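Local structure of nucleoporin NUP170 (Chaetomium thermophilum, 5HAX) at residues A558-A570 and S581-L593. The protein probably serves as a scaffold component of the nuclear pore complex, joining an N-terminal beta-propeller-like domain to an alpha-helical region. Numbering follows the deposited sequence.
Sequences AAFIEYGGQPRLA and SVRLSSRHDALAL
Arg568 and Arg583 form an antiparallel hydrogen-bonded pair in a two-stranded sheet; helix 558-562 leads into strand 568-569, strand 582-583 leads on into helix 586-593, and the helix axes come within 10.6 Å of each other, their N-to-C directions 132° apart. The pair is closed by Arg583 N to Arg568 O at 2.9 Å and by Arg568 N to Arg583 O at 3.0 Å; next to it, CG1 of Val582 rests against the carbonyl oxygen of Arg568. Ser585 is the N-cap of helix 586-593, its OG accepting from His588 N and also hydrogen-bonded to Glu668 OE2 of helix 663-694, while its CB packs on the backbone of Gln566. Two residues on, Arg587 carries the contact. CG stands anti to the backbone N (chi1 -163°) and the chain bends at chi3, bringing the guanidinium round to the end of helix 558-562. There NE donates to Phe560 O at 3.1 Å and NH1 to Ile561 O at 2.8 Å, both oxygens tilted out of the guanidinium plane. NH1 and NH2 together grip Gly565 O end-on, from the same face of its carbonyl plane. CA of Gly564 lies over one guanidinium face, 3.1 Å above it, toward the rim. Nearer the backbone, Arg587 CG sits over the Phe560 ring in a CH-pi contact, 3.8 Å from the centroid, and Ala590 CB borders the ring's edge. A methionine in place of Arg587 would probably leave the carbonyls of Phe560, Ile561 and Gly565 without these donors and free the turn after the helix to shift. The buried cation takes two carbonyls at the helix end and one of the following turn, consistent with favourable charge-dipole attraction, while Arg587 N adds a weak bond to Gly564 O.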
loop_
_atom_site.group_PDB
_atom_site.type_symbol
_atom_site.label_atom_id
_atom_site.label_comp_id
_atom_site.label_asym_id
_atom_site.label_seq_id
_atom_site.Cartn_x
_atom_site.Cartn_y
_atom_site.Cartn_z
ATOM N N ALA A 558 14.781 -9.945 -27.147
ATOM C CA ALA A 558 15.698 -11.060 -27.362
ATOM C C ALA A 558 15.573 -12.098 -26.255
ATOM O O ALA A 558 15.678 -13.304 -26.509
ATOM C CB ALA A 558 17.133 -10.545 -27.457
ATOM N N ALA A 559 15.349 -11.651 -25.018
ATOM C CA ALA A 559 15.195 -12.588 -23.911
ATOM C C ALA A 559 13.879 -13.347 -24.014
ATOM O O ALA A 559 13.812 -14.537 -23.686
ATOM C CB ALA A 559 15.282 -11.842 -22.579
ATOM N N PHE A 560 12.822 -12.671 -24.469
ATOM C CA PHE A 560 11.524 -13.319 -24.626
ATOM C C PHE A 560 11.588 -14.430 -25.668
ATOM O O PHE A 560 10.974 -15.490 -25.499
ATOM C CB PHE A 560 10.480 -12.268 -25.007
ATOM C CG PHE A 560 9.081 -12.804 -25.130
ATOM C CD1 PHE A 560 8.494 -12.966 -26.374
ATOM C CD2 PHE A 560 8.344 -13.125 -24.002
ATOM C CE1 PHE A 560 7.205 -13.447 -26.491
ATOM C CE2 PHE A 560 7.053 -13.607 -24.114
ATOM C CZ PHE A 560 6.484 -13.769 -25.360
ATOM N N ILE A 561 12.335 -14.206 -26.748
ATOM C CA ILE A 561 12.464 -15.205 -27.806
ATOM C C ILE A 561 13.396 -16.332 -27.377
ATOM O O ILE A 561 13.033 -17.512 -27.427
ATOM C CB ILE A 561 12.962 -14.530 -29.100
ATOM C CG1 ILE A 561 11.898 -13.572 -29.645
ATOM C CG2 ILE A 561 13.331 -15.572 -30.155
ATOM C CD1 ILE A 561 12.410 -12.641 -30.729
ATOM N N GLU A 562 14.608 -15.981 -26.943
ATOM C CA GLU A 562 15.670 -16.972 -26.784
ATOM C C GLU A 562 15.428 -17.912 -25.610
ATOM O O GLU A 562 15.826 -19.082 -25.671
ATOM C CB GLU A 562 17.014 -16.263 -26.611
ATOM C CG GLU A 562 17.516 -15.564 -27.865
ATOM C CD GLU A 562 18.051 -16.534 -28.900
ATOM O OE1 GLU A 562 17.682 -16.405 -30.087
ATOM O OE2 GLU A 562 18.847 -17.423 -28.528
ATOM N N TYR A 563 14.797 -17.433 -24.536
ATOM C CA TYR A 563 14.668 -18.200 -23.302
ATOM C C TYR A 563 13.220 -18.556 -22.984
ATOM O O TYR A 563 12.920 -18.960 -21.855
ATOM C CB TYR A 563 15.292 -17.427 -22.140
ATOM C CG TYR A 563 16.650 -16.843 -22.459
ATOM C CD1 TYR A 563 17.747 -17.663 -22.683
ATOM C CD2 TYR A 563 16.837 -15.469 -22.529
ATOM C CE1 TYR A 563 18.991 -17.132 -22.975
ATOM C CE2 TYR A 563 18.076 -14.928 -22.819
ATOM C CZ TYR A 563 19.148 -15.764 -23.041
ATOM O OH TYR A 563 20.384 -15.227 -23.329
ATOM N N GLY A 564 12.318 -18.431 -23.959
ATOM C CA GLY A 564 10.913 -18.717 -23.737
ATOM C C GLY A 564 10.543 -20.185 -23.699
ATOM O O GLY A 564 9.392 -20.507 -23.387
ATOM N N GLY A 565 11.476 -21.081 -24.011
ATOM C CA GLY A 565 11.190 -22.503 -23.968
ATOM C C GLY A 565 10.440 -22.978 -25.202
ATOM O O GLY A 565 10.493 -22.364 -26.273
ATOM N N GLN A 566 9.729 -24.091 -25.044
ATOM C CA GLN A 566 9.042 -24.714 -26.168
ATOM C C GLN A 566 7.991 -25.678 -25.631
ATOM O O GLN A 566 8.056 -26.089 -24.465
ATOM C CB GLN A 566 10.034 -25.449 -27.083
ATOM C CG GLN A 566 10.798 -26.571 -26.401
ATOM C CD GLN A 566 11.784 -27.249 -27.331
ATOM O OE1 GLN A 566 12.196 -26.678 -28.341
ATOM N NE2 GLN A 566 12.164 -28.477 -26.999
ATOM N N PRO A 567 7.015 -26.054 -26.456
ATOM C CA PRO A 567 5.979 -26.998 -26.023
ATOM C C PRO A 567 6.448 -28.443 -26.101
ATOM O O PRO A 567 7.295 -28.802 -26.922
ATOM C CB PRO A 567 4.844 -26.741 -27.021
ATOM C CG PRO A 567 5.567 -26.330 -28.271
ATOM C CD PRO A 567 6.751 -25.529 -27.808
ATOM N N ARG A 568 5.862 -29.284 -25.246
ATOM C CA ARG A 568 6.307 -30.667 -25.118
ATOM C C ARG A 568 5.154 -31.570 -24.699
ATOM O O ARG A 568 4.210 -31.136 -24.034
ATOM C CB ARG A 568 7.445 -30.788 -24.096
ATOM C CG ARG A 568 8.798 -30.345 -24.619
ATOM C CD ARG A 568 9.785 -30.111 -23.491
ATOM N NE ARG A 568 11.106 -29.747 -23.997
ATOM C CZ ARG A 568 12.073 -30.616 -24.280
ATOM N NH1 ARG A 568 11.881 -31.918 -24.107
ATOM N NH2 ARG A 568 13.239 -30.182 -24.738
ATOM N N LEU A 569 5.255 -32.839 -25.097
ATOM C CA LEU A 569 4.333 -33.864 -24.623
ATOM C C LEU A 569 4.630 -34.211 -23.169
ATOM O O LEU A 569 5.791 -34.289 -22.757
ATOM C CB LEU A 569 4.447 -35.127 -25.482
ATOM C CG LEU A 569 4.028 -35.052 -26.953
ATOM C CD1 LEU A 569 4.335 -36.368 -27.658
ATOM C CD2 LEU A 569 2.552 -34.715 -27.075
ATOM N N ALA A 570 3.575 -34.432 -22.392
ATOM C CA ALA A 570 3.728 -34.777 -20.982
ATOM C C ALA A 570 4.242 -36.205 -20.825
ATOM O O ALA A 570 3.543 -37.166 -21.143
ATOM C CB ALA A 570 2.408 -34.607 -20.248
ATOM N N SER A 581 -2.704 -34.523 -24.212
ATOM C CA SER A 581 -2.398 -33.501 -23.217
ATOM C C SER A 581 -0.959 -33.008 -23.369
ATOM O O SER A 581 -0.018 -33.802 -23.385
ATOM C CB SER A 581 -2.635 -34.045 -21.808
ATOM O OG SER A 581 -4.017 -34.264 -21.580
ATOM N N VAL A 582 -0.806 -31.688 -23.467
ATOM C CA VAL A 582 0.461 -31.051 -23.797
ATOM C C VAL A 582 0.834 -30.083 -22.681
ATOM O O VAL A 582 -0.016 -29.606 -21.925
ATOM C CB VAL A 582 0.382 -30.311 -25.154
ATOM C CG1 VAL A 582 1.711 -29.649 -25.512
ATOM C CG2 VAL A 582 -0.048 -31.268 -26.255
ATOM N N ARG A 583 2.135 -29.805 -22.580
ATOM C CA ARG A 583 2.663 -28.731 -21.745
ATOM C C ARG A 583 3.123 -27.607 -22.668
ATOM O O ARG A 583 4.122 -27.751 -23.380
ATOM C CB ARG A 583 3.812 -29.219 -20.867
ATOM C CG ARG A 583 3.387 -30.146 -19.744
ATOM C CD ARG A 583 4.519 -30.357 -18.752
ATOM N NE ARG A 583 4.161 -31.302 -17.698
ATOM C CZ ARG A 583 4.978 -31.674 -16.717
ATOM N NH1 ARG A 583 6.209 -31.183 -16.648
ATOM N NH2 ARG A 583 4.564 -32.540 -15.803
ATOM N N LEU A 584 2.393 -26.495 -22.655
ATOM C CA LEU A 584 2.745 -25.351 -23.478
ATOM C C LEU A 584 4.026 -24.696 -22.969
ATOM O O LEU A 584 4.445 -24.888 -21.823
ATOM C CB LEU A 584 1.600 -24.337 -23.495
ATOM C CG LEU A 584 0.278 -24.876 -24.049
ATOM C CD1 LEU A 584 -0.844 -23.878 -23.829
ATOM C CD2 LEU A 584 0.409 -25.208 -25.528
ATOM N N SER A 585 4.655 -23.916 -23.842
ATOM C CA SER A 585 5.924 -23.289 -23.512
ATOM C C SER A 585 5.745 -22.249 -22.410
ATOM O O SER A 585 4.643 -21.762 -22.143
ATOM C CB SER A 585 6.536 -22.625 -24.746
ATOM O OG SER A 585 5.815 -21.460 -25.109
ATOM N N SER A 586 6.861 -21.911 -21.759
ATOM C CA SER A 586 6.859 -20.811 -20.806
ATOM C C SER A 586 6.593 -19.480 -21.492
ATOM O O SER A 586 6.117 -18.543 -20.844
ATOM C CB SER A 586 8.194 -20.761 -20.062
ATOM O OG SER A 586 8.410 -21.959 -19.338
ATOM N N ARG A 587 6.888 -19.388 -22.790
ATOM C CA ARG A 587 6.558 -18.192 -23.554
ATOM C C ARG A 587 5.050 -17.985 -23.622
ATOM O O ARG A 587 4.564 -16.854 -23.504
ATOM C CB ARG A 587 7.156 -18.314 -24.957
ATOM C CG ARG A 587 7.250 -17.017 -25.732
ATOM C CD ARG A 587 7.904 -17.237 -27.094
ATOM N NE ARG A 587 9.291 -17.694 -26.986
ATOM C CZ ARG A 587 9.679 -18.967 -26.997
ATOM N NH1 ARG A 587 10.967 -19.265 -26.895
ATOM N NH2 ARG A 587 8.792 -19.948 -27.106
ATOM N N HIS A 588 4.291 -19.069 -23.801
ATOM C CA HIS A 588 2.836 -18.966 -23.840
ATOM C C HIS A 588 2.273 -18.568 -22.482
ATOM O O HIS A 588 1.450 -17.650 -22.384
ATOM C CB HIS A 588 2.220 -20.290 -24.288
ATOM C CG HIS A 588 0.753 -20.389 -24.006
ATOM N ND1 HIS A 588 0.255 -20.808 -22.790
ATOM C CD2 HIS A 588 -0.324 -20.103 -24.774
ATOM C CE1 HIS A 588 -1.065 -20.783 -22.825
ATOM N NE2 HIS A 588 -1.443 -20.360 -24.018
ATOM N N ASP A 589 2.683 -19.272 -21.423
ATOM C CA ASP A 589 2.190 -18.955 -20.088
ATOM C C ASP A 589 2.506 -17.511 -19.721
ATOM O O ASP A 589 1.701 -16.837 -19.067
ATOM C CB ASP A 589 2.799 -19.916 -19.065
ATOM C CG ASP A 589 2.524 -21.375 -19.395
ATOM O OD1 ASP A 589 1.462 -21.668 -19.984
ATOM O OD2 ASP A 589 3.375 -22.229 -19.068
ATOM N N ALA A 590 3.669 -17.016 -20.152
ATOM C CA ALA A 590 4.034 -15.628 -19.892
ATOM C C ALA A 590 3.075 -14.666 -20.581
ATOM O O ALA A 590 2.667 -13.657 -19.994
ATOM C CB ALA A 590 5.469 -15.373 -20.354
ATOM N N LEU A 591 2.709 -14.957 -21.832
ATOM C CA LEU A 591 1.760 -14.103 -22.538
ATOM C C LEU A 591 0.397 -14.128 -21.861
ATOM O O LEU A 591 -0.254 -13.086 -21.719
ATOM C CB LEU A 591 1.641 -14.544 -23.996
ATOM C CG LEU A 591 0.620 -13.787 -24.850
ATOM C CD1 LEU A 591 0.986 -12.313 -24.942
ATOM C CD2 LEU A 591 0.519 -14.411 -26.233
ATOM N N ALA A 592 -0.049 -15.312 -21.437
ATOM C CA ALA A 592 -1.316 -15.420 -20.722
ATOM C C ALA A 592 -1.252 -14.706 -19.378
ATOM O O ALA A 592 -2.220 -14.054 -18.969
ATOM C CB ALA A 592 -1.678 -16.890 -20.528
ATOM N N LEU A 593 -0.123 -14.820 -18.677
ATOM C CA LEU A 593 0.013 -14.170 -17.378
ATOM C C LEU A 593 -0.025 -12.655 -17.524
ATOM O O LEU A 593 -0.767 -11.970 -16.809
ATOM C CB LEU A 593 1.312 -14.620 -16.708
ATOM C CG LEU A 593 1.548 -14.168 -15.264
ATOM C CD1 LEU A 593 0.436 -14.656 -14.346
ATOM C CD2 LEU A 593 2.903 -14.665 -14.780
#